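Local coordinates for protein probable glutamine synthetase (Pseudomonas aeruginosa, PDB 4HPP) that probably belongs to the glutamine synthetase family, with its N-terminal and catalytic domains, and binds magnesium and glutamic acid, at residues V13-D16 with I20-G23; L69-S74 with C107-L112; N204-T209 with M336-C341; V76-G81 with P87-L92; L96-T99 with P103-A106. One frame throughout, in Å; residues are numbered along the deposited sequence.

Interaction 1 (V13-D16 with I20-G23); sequences VTTD and ITRG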
# COMPACT_ATOMS: atom_id res chain seq x y z
N VAL A 13 34.96 -19.57 2.47
CA VAL A 13 35.11 -19.09 1.11
C VAL A 13 36.49 -19.26 0.49
O VAL A 13 37.51 -19.34 1.19
CB VAL A 13 34.69 -17.63 1.00
CG1 VAL A 13 33.28 -17.47 1.50
CG2 VAL A 13 35.62 -16.72 1.79
N THR A 14 36.51 -19.28 -0.84
CA THR A 14 37.75 -19.13 -1.59
C THR A 14 37.40 -18.21 -2.71
O THR A 14 36.23 -18.15 -3.12
CB THR A 14 38.24 -20.45 -2.16
OG1 THR A 14 39.51 -20.27 -2.81
CG2 THR A 14 37.17 -21.07 -3.05
N THR A 15 38.38 -17.44 -3.18
CA THR A 15 38.15 -16.55 -4.30
C THR A 15 38.90 -17.17 -5.47
O THR A 15 40.11 -17.35 -5.38
CB THR A 15 38.63 -15.14 -3.96
OG1 THR A 15 37.85 -14.67 -2.87
CG2 THR A 15 38.51 -14.16 -5.16
N ASP A 16 38.18 -17.57 -6.52
CA ASP A 16 38.80 -18.40 -7.53
C ASP A 16 39.47 -17.54 -8.55
O ASP A 16 39.52 -16.32 -8.39
CB ASP A 16 37.83 -19.41 -8.16
CG ASP A 16 36.72 -18.75 -8.90
OD1 ASP A 16 35.65 -19.37 -9.06
OD2 ASP A 16 36.94 -17.61 -9.32
N ILE A 20 35.79 -14.78 -8.56
CA ILE A 20 34.55 -15.06 -7.82
C ILE A 20 34.83 -15.72 -6.46
O ILE A 20 35.66 -16.64 -6.38
CB ILE A 20 33.59 -15.97 -8.64
CG1 ILE A 20 32.91 -15.19 -9.77
CG2 ILE A 20 32.37 -16.35 -7.82
CD1 ILE A 20 33.86 -14.64 -10.79
N THR A 21 34.12 -15.29 -5.41
CA THR A 21 34.25 -15.85 -4.04
C THR A 21 33.10 -16.78 -3.81
O THR A 21 31.93 -16.36 -3.89
CB THR A 21 34.10 -14.74 -3.00
OG1 THR A 21 34.80 -13.63 -3.49
CG2 THR A 21 34.66 -15.08 -1.68
N ARG A 22 33.43 -18.02 -3.47
CA ARG A 22 32.53 -19.15 -3.42
C ARG A 22 32.74 -19.86 -2.09
O ARG A 22 33.83 -19.77 -1.52
CB ARG A 22 32.90 -20.08 -4.56
CG ARG A 22 32.48 -19.49 -5.92
CD ARG A 22 33.25 -19.98 -7.14
NE ARG A 22 32.25 -20.11 -8.17
CZ ARG A 22 32.29 -19.65 -9.43
NH1 ARG A 22 33.34 -19.08 -10.00
NH2 ARG A 22 31.24 -19.83 -10.16
N GLY A 23 31.72 -20.57 -1.58
CA GLY A 23 31.95 -21.40 -0.44
C GLY A 23 30.72 -22.15 -0.03
O GLY A 23 29.80 -22.32 -0.84

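Interaction 2 (L69-S74 with C107-L112); sequences LPDPNS and CPRSLL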
# COMPACT_ATOMS: atom_id res chain seq x y z
N LEU A 69 40.12 -25.11 3.67
CA LEU A 69 40.54 -25.06 5.07
C LEU A 69 40.56 -23.61 5.56
O LEU A 69 41.49 -22.87 5.25
CB LEU A 69 41.96 -25.63 5.18
CG LEU A 69 42.24 -26.51 6.40
CD1 LEU A 69 41.42 -27.77 6.31
CD2 LEU A 69 43.73 -26.84 6.44
N PRO A 70 39.51 -23.18 6.30
CA PRO A 70 39.40 -21.79 6.79
C PRO A 70 40.62 -21.37 7.62
O PRO A 70 41.08 -22.13 8.48
CB PRO A 70 38.14 -21.82 7.67
CG PRO A 70 37.94 -23.27 7.98
CD PRO A 70 38.42 -24.03 6.78
N ASP A 71 41.16 -20.20 7.33
CA ASP A 71 42.23 -19.68 8.12
C ASP A 71 41.56 -18.84 9.20
O ASP A 71 40.87 -17.87 8.87
CB ASP A 71 43.14 -18.83 7.27
CG ASP A 71 43.85 -17.77 8.07
OD1 ASP A 71 44.18 -18.01 9.25
OD2 ASP A 71 44.07 -16.67 7.53
N PRO A 72 41.76 -19.19 10.50
CA PRO A 72 40.94 -18.56 11.56
C PRO A 72 41.21 -17.09 11.69
O PRO A 72 40.36 -16.35 12.19
CB PRO A 72 41.37 -19.29 12.83
CG PRO A 72 42.12 -20.52 12.36
CD PRO A 72 42.72 -20.19 11.04
N ASN A 73 42.37 -16.65 11.22
CA ASN A 73 42.73 -15.22 11.36
C ASN A 73 42.07 -14.25 10.37
O ASN A 73 42.18 -13.05 10.54
CB ASN A 73 44.27 -15.03 11.45
CG ASN A 73 44.86 -15.64 12.73
OD1 ASN A 73 44.35 -15.45 13.85
ND2 ASN A 73 45.94 -16.37 12.56
N SER A 74 41.38 -14.77 9.37
CA SER A 74 40.80 -13.97 8.30
C SER A 74 39.30 -13.76 8.49
O SER A 74 38.67 -13.18 7.62
CB SER A 74 40.96 -14.73 7.02
OG SER A 74 40.20 -15.92 7.12
N CYS A 107 45.65 -23.23 -5.79
CA CYS A 107 45.07 -22.26 -4.83
C CYS A 107 45.73 -20.87 -4.85
O CYS A 107 46.95 -20.73 -4.59
CB CYS A 107 45.09 -22.80 -3.40
SG CYS A 107 44.46 -21.58 -2.20
N PRO A 108 44.91 -19.83 -5.10
CA PRO A 108 45.45 -18.50 -5.34
C PRO A 108 45.84 -17.84 -4.06
O PRO A 108 46.89 -17.22 -4.05
CB PRO A 108 44.32 -17.75 -6.08
CG PRO A 108 43.32 -18.80 -6.40
CD PRO A 108 43.48 -19.88 -5.36
N ARG A 109 45.05 -18.01 -3.00
CA ARG A 109 45.49 -17.56 -1.62
C ARG A 109 46.86 -18.13 -1.19
O ARG A 109 47.78 -17.39 -0.86
CB ARG A 109 44.43 -17.80 -0.53
CG ARG A 109 44.44 -16.64 0.47
CD ARG A 109 43.39 -16.64 1.55
NE ARG A 109 43.91 -17.33 2.72
CZ ARG A 109 44.04 -16.78 3.90
NH1 ARG A 109 44.47 -17.52 4.88
NH2 ARG A 109 43.71 -15.52 4.11
N SER A 110 47.00 -19.46 -1.29
CA SER A 110 48.26 -20.17 -1.03
C SER A 110 49.45 -19.61 -1.82
O SER A 110 50.47 -19.24 -1.20
CB SER A 110 48.10 -21.68 -1.30
OG SER A 110 47.40 -22.34 -0.24
N LEU A 111 49.34 -19.55 -3.16
CA LEU A 111 50.36 -18.91 -4.01
C LEU A 111 50.74 -17.53 -3.44
O LEU A 111 51.93 -17.26 -3.24
CB LEU A 111 49.88 -18.73 -5.44
CG LEU A 111 50.60 -17.64 -6.24
CD1 LEU A 111 52.08 -17.98 -6.33
CD2 LEU A 111 50.01 -17.48 -7.64
N LEU A 112 49.75 -16.67 -3.15
CA LEU A 112 50.16 -15.36 -2.62
C LEU A 112 50.88 -15.50 -1.27
O LEU A 112 51.87 -14.81 -1.04
CB LEU A 112 49.04 -14.31 -2.57
CG LEU A 112 49.33 -13.03 -1.73
CD1 LEU A 112 50.48 -12.22 -2.33
CD2 LEU A 112 48.10 -12.18 -1.56

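Interaction 3 (N204-T209 with M336-C341); sequences NVREVT and MDATTC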
# COMPACT_ATOMS: atom_id res chain seq x y z
N ASN A 204 37.02 -8.80 1.01
CA ASN A 204 36.09 -8.27 1.99
C ASN A 204 35.43 -6.97 1.57
O ASN A 204 34.20 -6.82 1.69
CB ASN A 204 36.81 -7.97 3.29
CG ASN A 204 37.31 -9.20 3.98
OD1 ASN A 204 36.82 -10.30 3.79
ND2 ASN A 204 38.30 -9.01 4.81
N VAL A 205 36.22 -6.01 1.10
CA VAL A 205 35.61 -4.76 0.58
C VAL A 205 34.56 -5.02 -0.53
O VAL A 205 33.53 -4.33 -0.57
CB VAL A 205 36.64 -3.72 0.09
CG1 VAL A 205 35.97 -2.63 -0.70
CG2 VAL A 205 37.42 -3.11 1.26
N ARG A 206 34.79 -6.02 -1.39
CA ARG A 206 33.84 -6.26 -2.46
C ARG A 206 32.57 -6.98 -1.97
O ARG A 206 31.41 -6.66 -2.41
CB ARG A 206 34.49 -7.11 -3.53
CG ARG A 206 35.60 -6.37 -4.23
CD ARG A 206 36.69 -7.35 -4.67
NE ARG A 206 37.77 -6.62 -5.33
CZ ARG A 206 38.53 -7.10 -6.33
NH1 ARG A 206 38.28 -8.33 -6.79
NH2 ARG A 206 39.53 -6.33 -6.85
N GLU A 207 32.80 -7.97 -1.09
CA GLU A 207 31.72 -8.81 -0.71
C GLU A 207 30.75 -8.06 0.22
O GLU A 207 29.51 -8.24 0.13
CB GLU A 207 32.26 -10.13 -0.18
CG GLU A 207 32.91 -10.94 -1.30
CD GLU A 207 31.90 -11.25 -2.38
OE1 GLU A 207 32.21 -11.07 -3.55
OE2 GLU A 207 30.79 -11.70 -2.04
N VAL A 208 31.31 -7.15 1.03
CA VAL A 208 30.52 -6.36 1.98
C VAL A 208 29.78 -5.25 1.25
O VAL A 208 28.61 -5.05 1.50
CB VAL A 208 31.38 -5.78 3.12
CG1 VAL A 208 30.58 -4.78 3.95
CG2 VAL A 208 31.95 -6.88 3.99
N THR A 209 30.44 -4.53 0.36
CA THR A 209 29.73 -3.52 -0.48
C THR A 209 28.50 -4.13 -1.17
O THR A 209 27.36 -3.63 -0.98
CB THR A 209 30.64 -2.89 -1.51
OG1 THR A 209 31.74 -2.34 -0.82
CG2 THR A 209 29.94 -1.74 -2.26
N MET A 336 44.50 -2.49 -13.34
CA MET A 336 43.91 -3.53 -12.52
C MET A 336 42.45 -3.20 -12.36
O MET A 336 42.10 -2.02 -12.39
CB MET A 336 44.62 -3.64 -11.19
CG MET A 336 44.19 -4.88 -10.44
SD MET A 336 44.90 -5.00 -8.79
CE MET A 336 46.53 -5.75 -9.10
N ASP A 337 41.61 -4.23 -12.30
CA ASP A 337 40.16 -4.05 -12.18
C ASP A 337 39.57 -5.11 -11.24
O ASP A 337 40.32 -5.99 -10.72
CB ASP A 337 39.48 -3.98 -13.55
CG ASP A 337 39.64 -5.24 -14.38
OD1 ASP A 337 40.14 -5.13 -15.53
OD2 ASP A 337 39.23 -6.33 -13.95
N ALA A 338 38.27 -5.02 -10.95
CA ALA A 338 37.69 -5.94 -9.93
C ALA A 338 37.31 -7.34 -10.44
O ALA A 338 36.81 -8.17 -9.66
CB ALA A 338 36.52 -5.29 -9.25
N THR A 339 37.51 -7.61 -11.74
CA THR A 339 37.29 -8.96 -12.27
C THR A 339 38.45 -9.86 -11.87
O THR A 339 38.41 -11.07 -12.06
CB THR A 339 37.14 -8.99 -13.82
OG1 THR A 339 38.36 -8.56 -14.41
CG2 THR A 339 36.04 -8.11 -14.27
N THR A 340 39.49 -9.27 -11.28
CA THR A 340 40.60 -10.11 -10.75
C THR A 340 40.30 -10.92 -9.51
O THR A 340 39.28 -10.73 -8.88
CB THR A 340 41.80 -9.26 -10.32
OG1 THR A 340 41.37 -8.32 -9.33
CG2 THR A 340 42.36 -8.59 -11.54
N CYS A 341 41.20 -11.85 -9.20
CA CYS A 341 41.27 -12.49 -7.90
C CYS A 341 42.32 -11.76 -7.01
O CYS A 341 43.51 -11.95 -7.15
CB CYS A 341 41.54 -14.00 -8.07
SG CYS A 341 42.21 -14.76 -6.57

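Interaction 4 (V76-G81 with P87-L92); sequences VRVEQG and PALDYL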
# COMPACT_ATOMS: atom_id res chain seq x y z
N VAL A 76 35.61 -12.66 8.93
CA VAL A 76 34.82 -11.44 8.81
C VAL A 76 33.48 -11.60 9.49
O VAL A 76 32.80 -12.59 9.27
CB VAL A 76 34.64 -11.04 7.32
CG1 VAL A 76 33.70 -9.84 7.17
CG2 VAL A 76 36.01 -10.63 6.80
N ARG A 77 33.11 -10.63 10.32
CA ARG A 77 31.87 -10.68 11.08
C ARG A 77 31.23 -9.33 10.93
O ARG A 77 31.71 -8.37 11.52
CB ARG A 77 32.15 -10.83 12.61
CG ARG A 77 32.63 -12.16 13.21
CD ARG A 77 31.79 -12.33 14.48
NE ARG A 77 32.47 -12.65 15.76
CZ ARG A 77 31.85 -12.91 16.93
NH1 ARG A 77 30.51 -12.90 17.05
NH2 ARG A 77 32.57 -13.18 18.03
N VAL A 78 30.14 -9.24 10.16
CA VAL A 78 29.34 -8.00 10.14
C VAL A 78 28.03 -8.39 10.76
O VAL A 78 27.23 -9.13 10.16
CB VAL A 78 29.05 -7.47 8.70
CG1 VAL A 78 28.18 -6.21 8.73
CG2 VAL A 78 30.35 -7.34 7.83
N GLU A 79 27.80 -7.89 11.98
CA GLU A 79 26.64 -8.30 12.76
C GLU A 79 25.43 -7.55 12.30
O GLU A 79 24.33 -8.10 12.29
CB GLU A 79 26.91 -8.08 14.25
CG GLU A 79 28.16 -8.87 14.71
CD GLU A 79 27.91 -10.38 14.82
OE1 GLU A 79 26.74 -10.77 14.94
OE2 GLU A 79 28.87 -11.21 14.76
N GLN A 80 25.60 -6.30 11.90
CA GLN A 80 24.40 -5.54 11.54
C GLN A 80 24.59 -4.70 10.33
O GLN A 80 25.61 -4.00 10.20
CB GLN A 80 24.02 -4.64 12.67
CG GLN A 80 22.95 -5.24 13.53
CD GLN A 80 22.84 -4.47 14.80
OE1 GLN A 80 23.75 -4.51 15.62
NE2 GLN A 80 21.75 -3.72 14.96
N GLY A 81 23.60 -4.74 9.44
CA GLY A 81 23.64 -3.87 8.28
C GLY A 81 22.36 -3.07 8.21
O GLY A 81 21.58 -3.07 9.16
N PRO A 87 20.56 -11.52 8.02
CA PRO A 87 21.45 -12.33 8.82
C PRO A 87 22.81 -11.62 8.95
O PRO A 87 23.20 -10.84 8.08
CB PRO A 87 21.60 -13.62 7.99
CG PRO A 87 20.51 -13.55 6.88
CD PRO A 87 20.29 -12.08 6.66
N ALA A 88 23.54 -11.87 10.05
CA ALA A 88 24.91 -11.44 10.05
C ALA A 88 25.55 -11.97 8.73
O ALA A 88 25.05 -12.91 8.13
CB ALA A 88 25.63 -11.97 11.27
N LEU A 89 26.63 -11.34 8.31
CA LEU A 89 27.54 -11.86 7.35
C LEU A 89 28.70 -12.44 8.07
O LEU A 89 29.48 -11.71 8.67
CB LEU A 89 28.01 -10.71 6.49
CG LEU A 89 28.89 -11.12 5.29
CD1 LEU A 89 28.20 -12.03 4.27
CD2 LEU A 89 29.44 -9.87 4.60
N ASP A 90 28.86 -13.74 8.03
CA ASP A 90 29.92 -14.37 8.78
C ASP A 90 30.64 -15.39 7.95
O ASP A 90 30.04 -16.36 7.53
CB ASP A 90 29.33 -15.04 10.00
CG ASP A 90 30.36 -15.36 11.03
OD1 ASP A 90 31.59 -15.43 10.68
OD2 ASP A 90 29.93 -15.53 12.21
N TYR A 91 31.93 -15.20 7.71
CA TYR A 91 32.68 -16.16 6.87
C TYR A 91 34.16 -15.98 7.10
O TYR A 91 34.58 -14.95 7.60
CB TYR A 91 32.37 -15.96 5.34
CG TYR A 91 32.88 -14.64 4.85
CD1 TYR A 91 34.20 -14.47 4.44
CD2 TYR A 91 32.05 -13.53 4.83
CE1 TYR A 91 34.66 -13.21 3.99
CE2 TYR A 91 32.49 -12.29 4.36
CZ TYR A 91 33.80 -12.12 3.97
OH TYR A 91 34.23 -10.86 3.57
N LEU A 92 34.93 -17.00 6.71
CA LEU A 92 36.38 -17.07 6.82
C LEU A 92 36.99 -17.48 5.46
O LEU A 92 36.45 -18.36 4.75
CB LEU A 92 36.78 -18.16 7.82
CG LEU A 92 36.37 -18.08 9.27
CD1 LEU A 92 34.99 -18.67 9.47
CD2 LEU A 92 37.36 -18.83 10.15

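Interaction 5 (L96-T99 with P103-A106); sequences LVET and PWPA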
# COMPACT_ATOMS: atom_id res chain seq x y z
N LEU A 96 42.87 -24.03 -0.14
CA LEU A 96 42.58 -25.35 -0.72
C LEU A 96 43.76 -26.31 -0.62
O LEU A 96 44.90 -25.97 -0.98
CB LEU A 96 42.21 -25.21 -2.19
CG LEU A 96 40.92 -24.44 -2.51
CD1 LEU A 96 40.73 -24.27 -4.01
CD2 LEU A 96 39.72 -25.18 -1.97
N VAL A 97 43.48 -27.52 -0.14
CA VAL A 97 44.52 -28.52 0.13
C VAL A 97 43.98 -29.88 -0.24
O VAL A 97 42.77 -30.04 -0.26
CB VAL A 97 44.95 -28.49 1.62
CG1 VAL A 97 45.42 -27.10 1.98
CG2 VAL A 97 43.81 -28.89 2.55
N GLU A 98 44.85 -30.85 -0.56
CA GLU A 98 44.43 -32.25 -0.85
C GLU A 98 44.04 -32.91 0.48
O GLU A 98 44.27 -32.30 1.52
CB GLU A 98 45.55 -32.99 -1.59
CG GLU A 98 45.55 -32.74 -3.11
CD GLU A 98 46.86 -32.12 -3.65
OE1 GLU A 98 47.92 -32.25 -3.00
OE2 GLU A 98 46.84 -31.50 -4.75
N THR A 99 43.42 -34.11 0.49
CA THR A 99 42.76 -34.60 1.76
C THR A 99 43.65 -34.86 3.00
O THR A 99 43.16 -34.87 4.14
CB THR A 99 41.78 -35.82 1.57
OG1 THR A 99 42.35 -36.79 0.69
CG2 THR A 99 40.44 -35.38 1.03
N PRO A 103 49.14 -28.72 0.47
CA PRO A 103 48.83 -27.47 -0.22
C PRO A 103 48.59 -27.69 -1.71
O PRO A 103 49.49 -28.17 -2.38
CB PRO A 103 50.08 -26.61 0.01
CG PRO A 103 50.63 -27.11 1.31
CD PRO A 103 50.26 -28.56 1.43
N TRP A 104 47.40 -27.35 -2.19
CA TRP A 104 47.00 -27.55 -3.58
C TRP A 104 47.56 -26.47 -4.43
O TRP A 104 47.23 -25.32 -4.22
CB TRP A 104 45.47 -27.51 -3.73
CG TRP A 104 44.96 -27.95 -5.09
CD1 TRP A 104 45.32 -29.11 -5.81
CD2 TRP A 104 43.95 -27.29 -5.93
NE1 TRP A 104 44.63 -29.19 -7.00
CE2 TRP A 104 43.79 -28.12 -7.13
CE3 TRP A 104 43.19 -26.16 -5.81
CZ2 TRP A 104 42.91 -27.79 -8.14
CZ3 TRP A 104 42.29 -25.84 -6.83
CH2 TRP A 104 42.16 -26.64 -7.97
N PRO A 105 48.40 -26.83 -5.42
CA PRO A 105 49.07 -25.88 -6.32
C PRO A 105 48.18 -24.87 -7.06
O PRO A 105 48.65 -23.78 -7.43
CB PRO A 105 49.80 -26.81 -7.34
CG PRO A 105 49.25 -28.19 -7.12
CD PRO A 105 48.88 -28.21 -5.66
N ALA A 106 46.92 -25.21 -7.32
CA ALA A 106 46.11 -24.22 -8.03
C ALA A 106 45.33 -23.22 -7.10
O ALA A 106 44.50 -22.43 -7.59
CB ALA A 106 45.22 -24.87 -9.07

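Interaction 1 (V13-D16 with I20-G23)
Two torsions swing Asp16 and Arg22 together: Asp16 places CG between its own backbone N and carbonyl carbon (chi1 64°), and the Arg22 chain bends about its CG-CD bond (chi3 141°). As a result Arg22 NH1 lies 2.5 Å from Asp16 OD1, a short salt bridge made on the syn side of that oxygen. The carboxylate and guanidinium planes stand 44° apart, so the pair is twisted rather than flat. The second carboxylate oxygen is also used, with Ile20 N donating to Asp16 OD2 over 3.1 Å from above the carboxylate plane; bonds to both oxygens restrict the rotation of the group. Ile20 CG2 lies over one guanidinium face, near its rim. The frame is a beta hairpin of strands 9-15 and 21-27 in the N-terminal domain sheet. Thr14 and Arg22 form a hydrogen-bonded pair, with Thr14 N to Arg22 O and Arg22 N to Thr14 O both 2.8 Å, and Asp16 N closes on Ile20 O at 2.7 Å. On the other face, Thr15 OG1 and Thr21 OG1 are hydrogen-bonded at 3.3 Å, and Thr21 CG2 packs 3.7 Å from Val13 CB; Val203 of helix 196-216 touches both threonines. Arg22 has further partners: its NH2 forms a salt bridge with Asp52, and its NE donates to Ala147 O of the second subunit.

Interaction 2 (L69-S74 with C107-L112)
A single charged bond spans a wide gap between Asp71 and Arg109: their CA atoms, the nearest across the two segments, are 10.5 Å apart, and most of the distance is crossed by the arginine, the rest by the aspartate. The arginine chain is bent about the CG-CD bond (chi3 92°), and Arg109 NH1 ends 2.8 Å from Asp71 OD2. The aspartate oxygen lies at the guanidinium edge near its plane, but is itself met on the anti side and 32° out of the carboxylate plane. The two side chains cross at about a right angle. Asp71 is held from its own segment too: OD1 accepts from Asn73 N at 3.0 Å, an Asx turn. Asp71 O accepts from Ser74 OG, at 2.7 Å, and from Ser74 N. The salt bridge thereby ties the loop within strand 66-78, part of the N-terminal domain, to the first turn of helix 108-121 in the catalytic domain. Arg109 NH2 has its main partner in Asp200 of helix 196-216, another salt bridge, and Arg109 NE donates to Asn95 OD1, so that all three guanidinium nitrogens are engaged and the buried group is restrained from turning about its own axis. Ser74 CB adds a loose approach of 4.1 Å to Arg109 NH2. Cys107 is the N-cap of the helix, with Ser110 N donating to Cys107 SG at 3.4 Å.

Interaction 3 (N204-T209 with M336-C341)
The guanidinium of Arg206 lies flat over Ala338, whose CB sits 3.9 Å above the plane and over its centre. Ala338 CA shares that face, 3.6 Å from Arg206 NH2. At the edge, in the plane, the partner is Thr340 O: Arg206 NH1 donates to it at 3.3 Å, and the 144° N-H...O angle makes this a weak hydrogen bond. Ala338 O is as near to NH1 but has too poor an angle to count as a bond. A bend about the CB-CG bond (chi2 149°) directs the arginine from helix 196-216 onto this loop, where it crosses the Thr340 side chain at about a right angle, with Thr340 OG1 3.7 Å from Arg206 NH2. The surface it meets is a type I beta turn, Asp337 to Thr340, in the catalytic domain between strand 330-336 and helix 342-358. The turn is braced internally. Thr340 OG1 donates to Asp337 O at 2.9 Å, and Asp337 OD2 accepts from Thr339 N at 3.1 Å through its anti lone pair, an Asx turn. The Asp337 side chain comes within about 7 Å of the bound glutamic acid, and Arg206 NH2 also makes a weak hydrogen bond to His132 NE2, next in sequence to the magnesium ligand Glu133.

Interaction 4 (V76-G81 with P87-L92)
Val76 and Tyr91 pair in an antiparallel strand contact at the turn end of the hairpin that strands 66-78 and 89-97 build in the N-terminal domain sheet. The strand segments run 178° apart, and four main-chain bonds hold them. In one hydrogen-bonded pair Val76 N reaches Tyr91 O at 2.8 Å and Tyr91 N reaches Val76 O at 3.2 Å; in the other, Val78 N to Leu89 O and Leu89 N to Val78 O measure 3.0 and 2.9 Å. Arg77 and Asp90 form the non-hydrogen-bonded pair between them. The hairpin has a largely apolar face, formed by Val76, Val78, Leu89 and Tyr91, which packs on Asn204 and Val208 of helix 196-216. There Tyr91 holds CG between its backbone N and carbonyl carbon (chi1 66°), laying the ring beside Val76. Val76 CB stands 3.6 Å above the Tyr91 ring plane, offset toward the rim at CZ, in a CH-pi contact 24° off the normal. Tyr91 OH is bonded to Asn204 OD1. Val78 CB and Leu89 CB meet more loosely, at 4.1 Å. Arg77 and Asp90 lie on the other face; Arg77 NH1 forms a salt bridge at 3.3 Å with Glu79 OE2 of the loop that follows, while Arg8 pairs with Glu79 and Asp90, and Arg75 also with Asp90. Arg154 of the second subunit donates to the carbonyls of Pro87 and Ala88.

Interaction 5 (L96-T99 with P103-A106)
Glu98 brings a carboxylate oxygen to the edge of the Trp104 indole: Glu98 OE2 lies in the ring plane, 3.0 Å from Trp104 CD1, and the carboxylate and ring planes are 85° apart. The contact is with the ring carbon, since Trp104 NE1 is 3.9 Å from Glu98 OE2. A bend about the CB-CG bond of Glu98 (chi2 121°) carries the carboxylate across, and the two side chains cross at about a right angle. Glu98 OE2 also comes 4.0 Å from Pro105 CD. One face of the indole is covered from its own segment by Ala106 CB, 3.6 Å above the plane and offset toward the rim. Leu96 approaches obliquely, with CD1 3.6 Å from Trp104 CE3; the two side chains run alongside each other and point the same way. Trp104 is held there by its main chain as well, because its N donates to Leu96 O at 3.1 Å, the donor tilted 21° from the carbonyl plane. Val97 and Pro103 form a single backbone bridge beside this bond, and Val97 CG1 touches Pro103 CA at 4.1 Å. Around the pair, the Trp60 ring meets Trp104 at a steep angle, and Leu66 of strand 66-78 packs on both Trp104 and Glu98. Pro105 and Ala106 face Pro411 and Thr415 of helix 410-427. The arrangement is a short loop that turns the chain back after strand 89-97 of the N-terminal domain sheet, the tryptophan folding back on the strand in the connection to helix 108-121.

Interactions 1, 2, 4 and 5 reach the N-terminal domain sheet, 2 and 4 sharing strand 66-78; 1 and 4 are hairpins with paired backbone bonds, whereas 5 has one bond and rests on an aromatic side chain. Interactions 4 and 5 share strand 89-97, though their centres are about 27 Å apart, and Val13 N probably bonds Leu92 O, joining 1 to 4. Interactions 2 and 3 are arginine contacts reaching across from a helix, one to a carboxylate, the other mainly to backbone. Interaction 3 is deepest, about 5 Å from the chain centre and wholly buried; 4 and 5, about 21 Å out, include exposed residues. Helix 196-216 connects 3 to 4 through Asn204 and Val208.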